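Local coordinates for mitogen activated protein kinase, putative (Leishmania donovani, PDB 4QNY), which is probably a mitogen-activated protein kinase that transfers phosphate from ATP to protein substrates, and here holds an ATP analogue together with magnesium, at residues D150-P153 with A154-L157; R136-H139 with I140-A144; M108-D111 with L112-L116. One frame throughout, in Å; residues are numbered along the deposited sequence.

Contact 1: residues D150-P153 with A154-L157; sequences DITP and ANIL. With MG (magnesium ion), chain C; ANP (phosphoaminophosphonic acid-adenylate ester), chain D.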
loop_
_atom_site.group_PDB
_atom_site.type_symbol
_atom_site.label_atom_id
_atom_site.label_comp_id
_atom_site.label_asym_id
_atom_site.label_seq_id
_atom_site.Cartn_x
_atom_site.Cartn_y
_atom_site.Cartn_z
ATOM N N ASP A 150 3.981 1.143 -1.489
ATOM C CA ASP A 150 3.498 1.294 -0.119
ATOM C C ASP A 150 2.514 0.194 0.287
ATOM O O ASP A 150 1.432 0.478 0.800
ATOM C CB ASP A 150 2.848 2.669 0.063
ATOM C CG ASP A 150 2.833 3.122 1.512
ATOM O OD1 ASP A 150 3.660 2.622 2.304
ATOM O OD2 ASP A 150 1.996 3.984 1.861
ATOM N N ILE A 151 2.898 -1.061 0.065
ATOM C CA ILE A 151 2.057 -2.194 0.442
ATOM C C ILE A 151 2.186 -2.503 1.932
ATOM O O ILE A 151 3.167 -3.100 2.375
ATOM C CB ILE A 151 2.399 -3.454 -0.378
ATOM C CG1 ILE A 151 2.083 -3.223 -1.856
ATOM C CG2 ILE A 151 1.615 -4.658 0.130
ATOM C CD1 ILE A 151 0.609 -3.028 -2.139
ATOM N N THR A 152 1.189 -2.070 2.697
ATOM C CA THR A 152 1.133 -2.293 4.139
ATOM C C THR A 152 -0.295 -2.683 4.519
ATOM O O THR A 152 -1.229 -2.378 3.777
ATOM C CB THR A 152 1.560 -1.034 4.940
ATOM O OG1 THR A 152 0.634 0.032 4.693
ATOM C CG2 THR A 152 2.965 -0.589 4.556
ATOM N N PRO A 153 -0.471 -3.365 5.666
ATOM C CA PRO A 153 -1.810 -3.755 6.129
ATOM C C PRO A 153 -2.805 -2.597 6.176
ATOM O O PRO A 153 -3.984 -2.794 5.879
ATOM C CB PRO A 153 -1.544 -4.290 7.537
ATOM C CG PRO A 153 -0.163 -4.824 7.468
ATOM C CD PRO A 153 0.587 -3.911 6.536
ATOM N N ALA A 154 -2.332 -1.409 6.538
ATOM C CA ALA A 154 -3.193 -0.233 6.629
ATOM C C ALA A 154 -3.693 0.205 5.256
ATOM O O ALA A 154 -4.745 0.832 5.142
ATOM C CB ALA A 154 -2.458 0.911 7.313
ATOM N N ASN A 155 -2.935 -0.130 4.215
ATOM C CA ASN A 155 -3.309 0.224 2.851
ATOM C C ASN A 155 -4.058 -0.905 2.145
ATOM O O ASN A 155 -4.198 -0.901 0.923
ATOM C CB ASN A 155 -2.069 0.619 2.046
ATOM C CG ASN A 155 -1.428 1.896 2.557
ATOM O OD1 ASN A 155 -2.063 2.679 3.261
ATOM N ND2 ASN A 155 -0.168 2.116 2.197
ATOM N N ILE A 156 -4.540 -1.866 2.927
ATOM C CA ILE A 156 -5.317 -2.982 2.395
ATOM C C ILE A 156 -6.712 -3.010 3.013
ATOM O O ILE A 156 -6.866 -3.359 4.179
ATOM C CB ILE A 156 -4.625 -4.332 2.662
ATOM C CG1 ILE A 156 -3.198 -4.334 2.108
ATOM C CG2 ILE A 156 -5.434 -5.465 2.064
ATOM C CD1 ILE A 156 -3.122 -4.291 0.598
ATOM N N LEU A 157 -7.726 -2.659 2.226
ATOM C CA LEU A 157 -9.092 -2.540 2.734
ATOM C C LEU A 157 -9.896 -3.830 2.567
ATOM O O LEU A 157 -9.856 -4.464 1.513
ATOM C CB LEU A 157 -9.812 -1.386 2.036
ATOM C CG LEU A 157 -9.179 -0.000 2.190
ATOM C CD1 LEU A 157 -9.888 1.017 1.310
ATOM C CD2 LEU A 157 -9.198 0.442 3.645
HETATM MG MG MG C . -2.257 4.649 3.867
HETATM P PG ANP D . -1.644 9.417 1.602
HETATM O O1G ANP D . -2.661 10.392 2.107
HETATM O O2G ANP D . -1.976 9.058 0.102
HETATM O O3G ANP D . -0.210 10.083 1.659
HETATM P PB ANP D . -2.794 7.969 3.751
HETATM O O1B ANP D . -2.743 9.233 4.546
HETATM O O2B ANP D . -2.488 6.775 4.701
HETATM N N3B ANP D . -1.638 7.995 2.530
HETATM P PA ANP D . -4.950 6.404 2.990
HETATM O O1A ANP D . -4.031 5.270 3.243
HETATM O O2A ANP D . -5.564 6.377 1.588
HETATM O O3A ANP D . -4.217 7.817 3.125
HETATM O "O5'" ANP D . -6.077 6.375 4.103
HETATM C "C5'" ANP D . -5.764 6.257 5.506
HETATM C "C4'" ANP D . -6.717 5.273 6.142
HETATM O "O4'" ANP D . -8.076 5.630 5.821
HETATM C "C3'" ANP D . -6.579 3.831 5.675
HETATM O "O3'" ANP D . -5.548 3.158 6.389
HETATM C "C2'" ANP D . -7.962 3.257 5.990
HETATM O "O2'" ANP D . -8.059 2.833 7.345
HETATM C "C1'" ANP D . -8.876 4.463 5.738
HETATM N N9 ANP D . -9.529 4.442 4.434
HETATM C C8 ANP D . -9.041 4.939 3.258
HETATM N N7 ANP D . -9.843 4.781 2.228
HETATM C C5 ANP D . -10.937 4.130 2.777
HETATM C C6 ANP D . -12.146 3.672 2.209
HETATM N N6 ANP D . -12.460 3.807 0.919
HETATM N N1 ANP D . -13.031 3.061 3.030
HETATM C C2 ANP D . -12.721 2.921 4.322
HETATM N N3 ANP D . -11.618 3.312 4.966
HETATM C C4 ANP D . -10.763 3.912 4.131
HETATM O O HOH W 1 -0.413 4.452 4.571
HETATM O O HOH W 2 -2.998 4.036 5.682
#
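The HRDxxxxN catalytic loop of the protein kinase fold turns back on itself here, bringing Asp150 against the amide of Asn155. Asn155 ND2 gives Asp150 O a nearly straight hydrogen bond of 2.7 Å, in the carbonyl plane and almost exactly in the amide plane as well. The same nitrogen reaches Asp150 OD2 at 2.9 Å, but this bond is weak and bent to 134°, with the carboxylate and amide planes 71° apart. Asp150 carries CG opposite its own backbone N (chi1 -157°), which swings the carboxylate round to share ND2 with the main chain. With ND2 gripped in this way, the amide is fixed in rotation and Asn155 OD1 coordinates the magnesium at 2.1 Å. ANP O2B and O1A, two waters and Asp168 complete the metal site.

The chain turns tightly here: Asn155 N donates to Thr152 O at 2.9 Å and Ile156 N to Pro153 O at 3.1 Å. Thr152 OG1 lies close to the amide, though too poorly aligned with ND2 for a hydrogen bond. Two residues of the second half also line the nucleotide pocket. Ala154 O accepts the ribose hydroxyl O3' of ANP at 2.8 Å, and Leu157 lays its methyl CD1 over one face of the adenine, 3.6 Å from ANP C5.

Contact 2: residues R136-H139 with I140-A144; sequences RALH and IIHSA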
loop_
_atom_site.group_PDB
_atom_site.type_symbol
_atom_site.label_atom_id
_atom_site.label_comp_id
_atom_site.label_asym_id
_atom_site.label_seq_id
_atom_site.Cartn_x
_atom_site.Cartn_y
_atom_site.Cartn_z
ATOM N N ARG A 136 -3.722 -10.541 -7.164
ATOM C CA ARG A 136 -4.459 -10.263 -8.389
ATOM C C ARG A 136 -4.524 -8.760 -8.654
ATOM O O ARG A 136 -4.443 -8.315 -9.800
ATOM C CB ARG A 136 -5.867 -10.853 -8.304
ATOM C CG ARG A 136 -6.720 -10.606 -9.530
ATOM C CD ARG A 136 -8.183 -10.891 -9.241
ATOM N NE ARG A 136 -9.058 -10.267 -10.228
ATOM C CZ ARG A 136 -9.377 -8.976 -10.231
ATOM N NH1 ARG A 136 -8.890 -8.167 -9.298
ATOM N NH2 ARG A 136 -10.180 -8.493 -11.167
ATOM N N ALA A 137 -4.659 -7.982 -7.585
ATOM C CA ALA A 137 -4.682 -6.529 -7.695
ATOM C C ALA A 137 -3.313 -5.999 -8.105
ATOM O O ALA A 137 -3.210 -5.102 -8.942
ATOM C CB ALA A 137 -5.124 -5.903 -6.383
ATOM N N LEU A 138 -2.265 -6.564 -7.515
ATOM C CA LEU A 138 -0.898 -6.160 -7.829
ATOM C C LEU A 138 -0.531 -6.483 -9.272
ATOM O O LEU A 138 0.221 -5.746 -9.906
ATOM C CB LEU A 138 0.095 -6.831 -6.881
ATOM C CG LEU A 138 0.179 -6.256 -5.469
ATOM C CD1 LEU A 138 1.198 -7.026 -4.651
ATOM C CD2 LEU A 138 0.529 -4.776 -5.517
ATOM N N HIS A 139 -1.061 -7.591 -9.783
ATOM C CA HIS A 139 -0.807 -7.990 -11.162
ATOM C C HIS A 139 -1.350 -6.945 -12.130
ATOM O O HIS A 139 -0.727 -6.638 -13.145
ATOM C CB HIS A 139 -1.429 -9.356 -11.455
ATOM C CG HIS A 139 -1.210 -9.832 -12.856
ATOM N ND1 HIS A 139 -2.237 -9.982 -13.762
ATOM C CD2 HIS A 139 -0.078 -10.187 -13.509
ATOM C CE1 HIS A 139 -1.749 -10.412 -14.912
ATOM N NE2 HIS A 139 -0.441 -10.544 -14.786
ATOM N N ILE A 140 -2.514 -6.400 -11.797
ATOM C CA ILE A 140 -3.151 -5.368 -12.606
ATOM C C ILE A 140 -2.364 -4.062 -12.556
ATOM O O ILE A 140 -2.108 -3.441 -13.588
ATOM C CB ILE A 140 -4.596 -5.124 -12.139
ATOM C CG1 ILE A 140 -5.461 -6.334 -12.495
ATOM C CG2 ILE A 140 -5.158 -3.857 -12.768
ATOM C CD1 ILE A 140 -6.642 -6.534 -11.583
ATOM N N ILE A 141 -1.977 -3.660 -11.350
ATOM C CA ILE A 141 -1.190 -2.448 -11.152
ATOM C C ILE A 141 0.165 -2.544 -11.855
ATOM O O ILE A 141 0.595 -1.603 -12.522
ATOM C CB ILE A 141 -0.970 -2.168 -9.651
ATOM C CG1 ILE A 141 -2.313 -1.965 -8.947
ATOM C CG2 ILE A 141 -0.075 -0.953 -9.455
ATOM C CD1 ILE A 141 -2.225 -2.001 -7.436
ATOM N N HIS A 142 0.825 -3.690 -11.712
ATOM C CA HIS A 142 2.136 -3.906 -12.320
ATOM C C HIS A 142 2.059 -3.978 -13.842
ATOM O O HIS A 142 2.985 -3.559 -14.537
ATOM C CB HIS A 142 2.774 -5.185 -11.773
ATOM C CG HIS A 142 3.140 -5.106 -10.323
ATOM N ND1 HIS A 142 3.542 -6.205 -9.597
ATOM C CD2 HIS A 142 3.161 -4.059 -9.466
ATOM C CE1 HIS A 142 3.798 -5.839 -8.353
ATOM N NE2 HIS A 142 3.574 -4.541 -8.247
ATOM N N SER A 143 0.957 -4.513 -14.358
ATOM C CA SER A 143 0.766 -4.616 -15.800
ATOM C C SER A 143 0.583 -3.234 -16.419
ATOM O O SER A 143 0.863 -3.028 -17.600
ATOM C CB SER A 143 -0.435 -5.503 -16.127
ATOM O OG SER A 143 -1.636 -4.930 -15.644
ATOM N N ALA A 144 0.113 -2.290 -15.610
ATOM C CA ALA A 144 -0.068 -0.915 -16.057
ATOM C C ALA A 144 1.236 -0.129 -15.958
ATOM O O ALA A 144 1.268 1.074 -16.220
ATOM C CB ALA A 144 -1.163 -0.234 -15.248
#
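Leu138 and His142 lie one turn apart on helix 124-143, and the tight part of this contact is the Leu138 carbonyl pressed on the imidazole. Leu138 O sits over one face of the His142 ring, offset toward the rim and 3.0 Å from His142 CG. The same oxygen accepts His142 N at 2.8 Å. His142 holds CG opposite its own carbonyl carbon (chi1 -67°), which folds the ring back along the helix over the Leu138 carbonyl. The two side chains are merely adjacent, side by side and pointing the same way. Ile141 N bonds to Ala137 O at 3.1 Å. Leu138 and Ile141 are buried, the first against helix 206-219, the second against Phe169.

The backbone bond from Ile140 N to Arg136 O is weak at 3.4 Å, yet Ile140 CD1 rests closely on one face of the guanidinium, 3.6 Å from Arg136 NH1. A salt bridge to Asp80 holds that guanidinium. Looser is the side of His139, whose ring meets Ile140 N obliquely and leans instead on helix 302-306.

Ser143 OG donates a 2.6 Å hydrogen bond to Ile140 O, tying the helix end. His142 NE2 is hydrogen-bonded to Asp208, a carboxylate partner that would favour a proton on this nitrogen; any positive charge on the ring would probably be eased by the carbonyl oxygen against its face.

Contact 3: residues M108-D111 with L112-L116; sequences METD and LKQVL. With ANP (phosphoaminophosphonic acid-adenylate ester), chain D.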
loop_
_atom_site.group_PDB
_atom_site.type_symbol
_atom_site.label_atom_id
_atom_site.label_comp_id
_atom_site.label_asym_id
_atom_site.label_seq_id
_atom_site.Cartn_x
_atom_site.Cartn_y
_atom_site.Cartn_z
ATOM N N MET A 108 -15.182 0.909 2.333
ATOM C CA MET A 108 -14.894 -0.440 2.797
ATOM C C MET A 108 -15.033 -0.475 4.315
ATOM O O MET A 108 -14.890 0.551 4.980
ATOM C CB MET A 108 -13.496 -0.884 2.361
ATOM C CG MET A 108 -13.335 -1.024 0.851
ATOM S SD MET A 108 -14.261 -2.412 0.161
ATOM C CE MET A 108 -13.309 -3.795 0.788
ATOM N N GLU A 109 -15.318 -1.653 4.858
ATOM C CA GLU A 109 -15.632 -1.786 6.278
ATOM C C GLU A 109 -14.443 -1.456 7.184
ATOM O O GLU A 109 -14.600 -0.758 8.186
ATOM C CB GLU A 109 -16.143 -3.199 6.570
ATOM C CG GLU A 109 -17.468 -3.516 5.888
ATOM C CD GLU A 109 -17.941 -4.934 6.142
ATOM O OE1 GLU A 109 -17.435 -5.571 7.089
ATOM O OE2 GLU A 109 -18.820 -5.411 5.394
ATOM N N THR A 110 -13.262 -1.951 6.829
ATOM C CA THR A 110 -12.061 -1.725 7.630
ATOM C C THR A 110 -10.808 -2.049 6.820
ATOM O O THR A 110 -10.882 -2.216 5.604
ATOM C CB THR A 110 -12.074 -2.577 8.918
ATOM O OG1 THR A 110 -10.883 -2.329 9.673
ATOM C CG2 THR A 110 -12.163 -4.059 8.582
ATOM N N ASP A 111 -9.657 -2.126 7.481
ATOM C CA ASP A 111 -8.454 -2.590 6.797
ATOM C C ASP A 111 -7.707 -3.628 7.638
ATOM O O ASP A 111 -8.084 -3.906 8.778
ATOM C CB ASP A 111 -7.538 -1.410 6.435
ATOM C CG ASP A 111 -7.039 -0.649 7.648
ATOM O OD1 ASP A 111 -6.443 -1.271 8.547
ATOM O OD2 ASP A 111 -7.236 0.580 7.713
ATOM N N LEU A 112 -6.643 -4.187 7.071
ATOM C CA LEU A 112 -5.960 -5.330 7.675
ATOM C C LEU A 112 -5.164 -5.018 8.950
ATOM O O LEU A 112 -5.023 -5.887 9.803
ATOM C CB LEU A 112 -5.027 -5.979 6.647
ATOM C CG LEU A 112 -5.670 -6.968 5.671
ATOM C CD1 LEU A 112 -4.606 -7.690 4.859
ATOM C CD2 LEU A 112 -6.548 -7.964 6.417
ATOM N N LYS A 113 -4.631 -3.804 9.070
ATOM C CA LYS A 113 -3.861 -3.404 10.252
ATOM C C LYS A 113 -4.668 -3.507 11.551
ATOM O O LYS A 113 -4.195 -4.152 12.524
ATOM C CB LYS A 113 -3.355 -1.976 10.095
ATOM C CG LYS A 113 -2.675 -1.453 11.339
ATOM C CD LYS A 113 -2.076 -0.077 11.133
ATOM C CE LYS A 113 -1.335 0.365 12.386
ATOM N NZ LYS A 113 -0.526 1.589 12.148
ATOM N N GLN A 114 -5.776 -2.728 11.600
ATOM C CA GLN A 114 -7.053 -3.047 12.334
ATOM C C GLN A 114 -7.501 -4.444 12.622
ATOM O O GLN A 114 -7.818 -4.756 13.760
ATOM C CB GLN A 114 -8.240 -2.428 11.606
ATOM C CG GLN A 114 -9.018 -1.080 12.148
ATOM C CD GLN A 114 -8.726 0.110 11.220
ATOM O OE1 GLN A 114 -8.328 -0.241 10.135
ATOM N NE2 GLN A 114 -9.195 1.365 11.518
ATOM N N VAL A 115 -7.678 -5.222 11.557
ATOM C CA VAL A 115 -8.170 -6.596 11.663
ATOM C C VAL A 115 -7.188 -7.444 12.457
ATOM O O VAL A 115 -7.577 -8.260 13.298
ATOM C CB VAL A 115 -8.396 -7.244 10.262
ATOM C CG1 VAL A 115 -8.492 -8.767 10.363
ATOM C CG2 VAL A 115 -9.646 -6.684 9.595
ATOM N N LEU A 116 -5.906 -7.232 12.180
ATOM C CA LEU A 116 -4.830 -7.936 12.860
ATOM C C LEU A 116 -4.690 -7.481 14.311
ATOM O O LEU A 116 -4.411 -8.289 15.198
ATOM C CB LEU A 116 -3.513 -7.725 12.111
ATOM C CG LEU A 116 -3.379 -8.441 10.765
ATOM C CD1 LEU A 116 -2.234 -7.857 9.953
ATOM C CD2 LEU A 116 -3.178 -9.932 10.983
HETATM P PG ANP D . -1.644 9.417 1.602
HETATM O O1G ANP D . -2.661 10.392 2.107
HETATM O O2G ANP D . -1.976 9.058 0.102
HETATM O O3G ANP D . -0.210 10.083 1.659
HETATM P PB ANP D . -2.794 7.969 3.751
HETATM O O1B ANP D . -2.743 9.233 4.546
HETATM O O2B ANP D . -2.488 6.775 4.701
HETATM N N3B ANP D . -1.638 7.995 2.530
HETATM P PA ANP D . -4.950 6.404 2.990
HETATM O O1A ANP D . -4.031 5.270 3.243
HETATM O O2A ANP D . -5.564 6.377 1.588
HETATM O O3A ANP D . -4.217 7.817 3.125
HETATM O "O5'" ANP D . -6.077 6.375 4.103
HETATM C "C5'" ANP D . -5.764 6.257 5.506
HETATM C "C4'" ANP D . -6.717 5.273 6.142
HETATM O "O4'" ANP D . -8.076 5.630 5.821
HETATM C "C3'" ANP D . -6.579 3.831 5.675
HETATM O "O3'" ANP D . -5.548 3.158 6.389
HETATM C "C2'" ANP D . -7.962 3.257 5.990
HETATM O "O2'" ANP D . -8.059 2.833 7.345
HETATM C "C1'" ANP D . -8.876 4.463 5.738
HETATM N N9 ANP D . -9.529 4.442 4.434
HETATM C C8 ANP D . -9.041 4.939 3.258
HETATM N N7 ANP D . -9.843 4.781 2.228
HETATM C C5 ANP D . -10.937 4.130 2.777
HETATM C C6 ANP D . -12.146 3.672 2.209
HETATM N N6 ANP D . -12.460 3.807 0.919
HETATM N N1 ANP D . -13.031 3.061 3.030
HETATM C C2 ANP D . -12.721 2.921 4.322
HETATM N N3 ANP D . -11.618 3.312 4.966
HETATM C C4 ANP D . -10.763 3.912 4.131
#
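Asp111 turns its carboxylate back over the start of the following helix, toward Lys113, while Thr110 sends a methyl across to Val115. Asp111 CG is held between its own N and carbonyl carbon (chi1 62°), and from there the carboxylate serves two partners. Asp111 is at the N-cap position of helix 112-117, and its OD1 accepts a weak, strongly bent capping bond of 3.2 Å from Lys113 N. OD2 accepts a hydrogen bond from ribose O2' of ANP, modelled very short and so of doubtful length. The two branches of Thr110 divide the work. With OG1 opposite the backbone N (chi1 180°), the hydroxyl makes a weak hydrogen bond of 3.3 Å to Asp111 O, and CG2 is left to meet Val115 CG2 at 3.8 Å, the threonine and valine side chains crossing at about a right angle.

This is the passage from the kinase hinge, which connects the two lobes, into the first short helix of the C-terminal lobe. At the hinge end Met108 N donates a hydrogen bond to adenine N1 of ANP, 3.1 Å long and close to straight at 163°. Val115 N donates to Asp111 O at 3.1 Å, a bond of the first helical turn, and Val115 CG2 packs against the same oxygen. Lys113 stretches its chain away from the contact into an exposed position. Leu112 turns instead to the body of the lobe, where it packs on Pro153, Ile156 and Ile215 of helix 206-219, while Thr110 pairs by backbone hydrogen bonds with Val158.

Overall arrangement
Along the chain the order is contact 3, contact 2, contact 1, all within the protein kinase domain. Contacts 1 and 3 are neighbours, their centres about 9 Å apart: strands 110-111 and 156-158 pair in one small antiparallel sheet, and both contacts bind the nucleotide directly, contact 3 from the hinge, contact 1 from the catalytic loop. Contact 2, on helix 124-143, has its centre about 15 Å from that of contact 1 and meets it where Leu138 CD2 packs on Ile151 CD1 at 3.8 Å. It does not touch contact 3, the nearest atoms being about 11 Å apart. Contact 1 thus lies between the other two and holds the magnesium ligand Asn155.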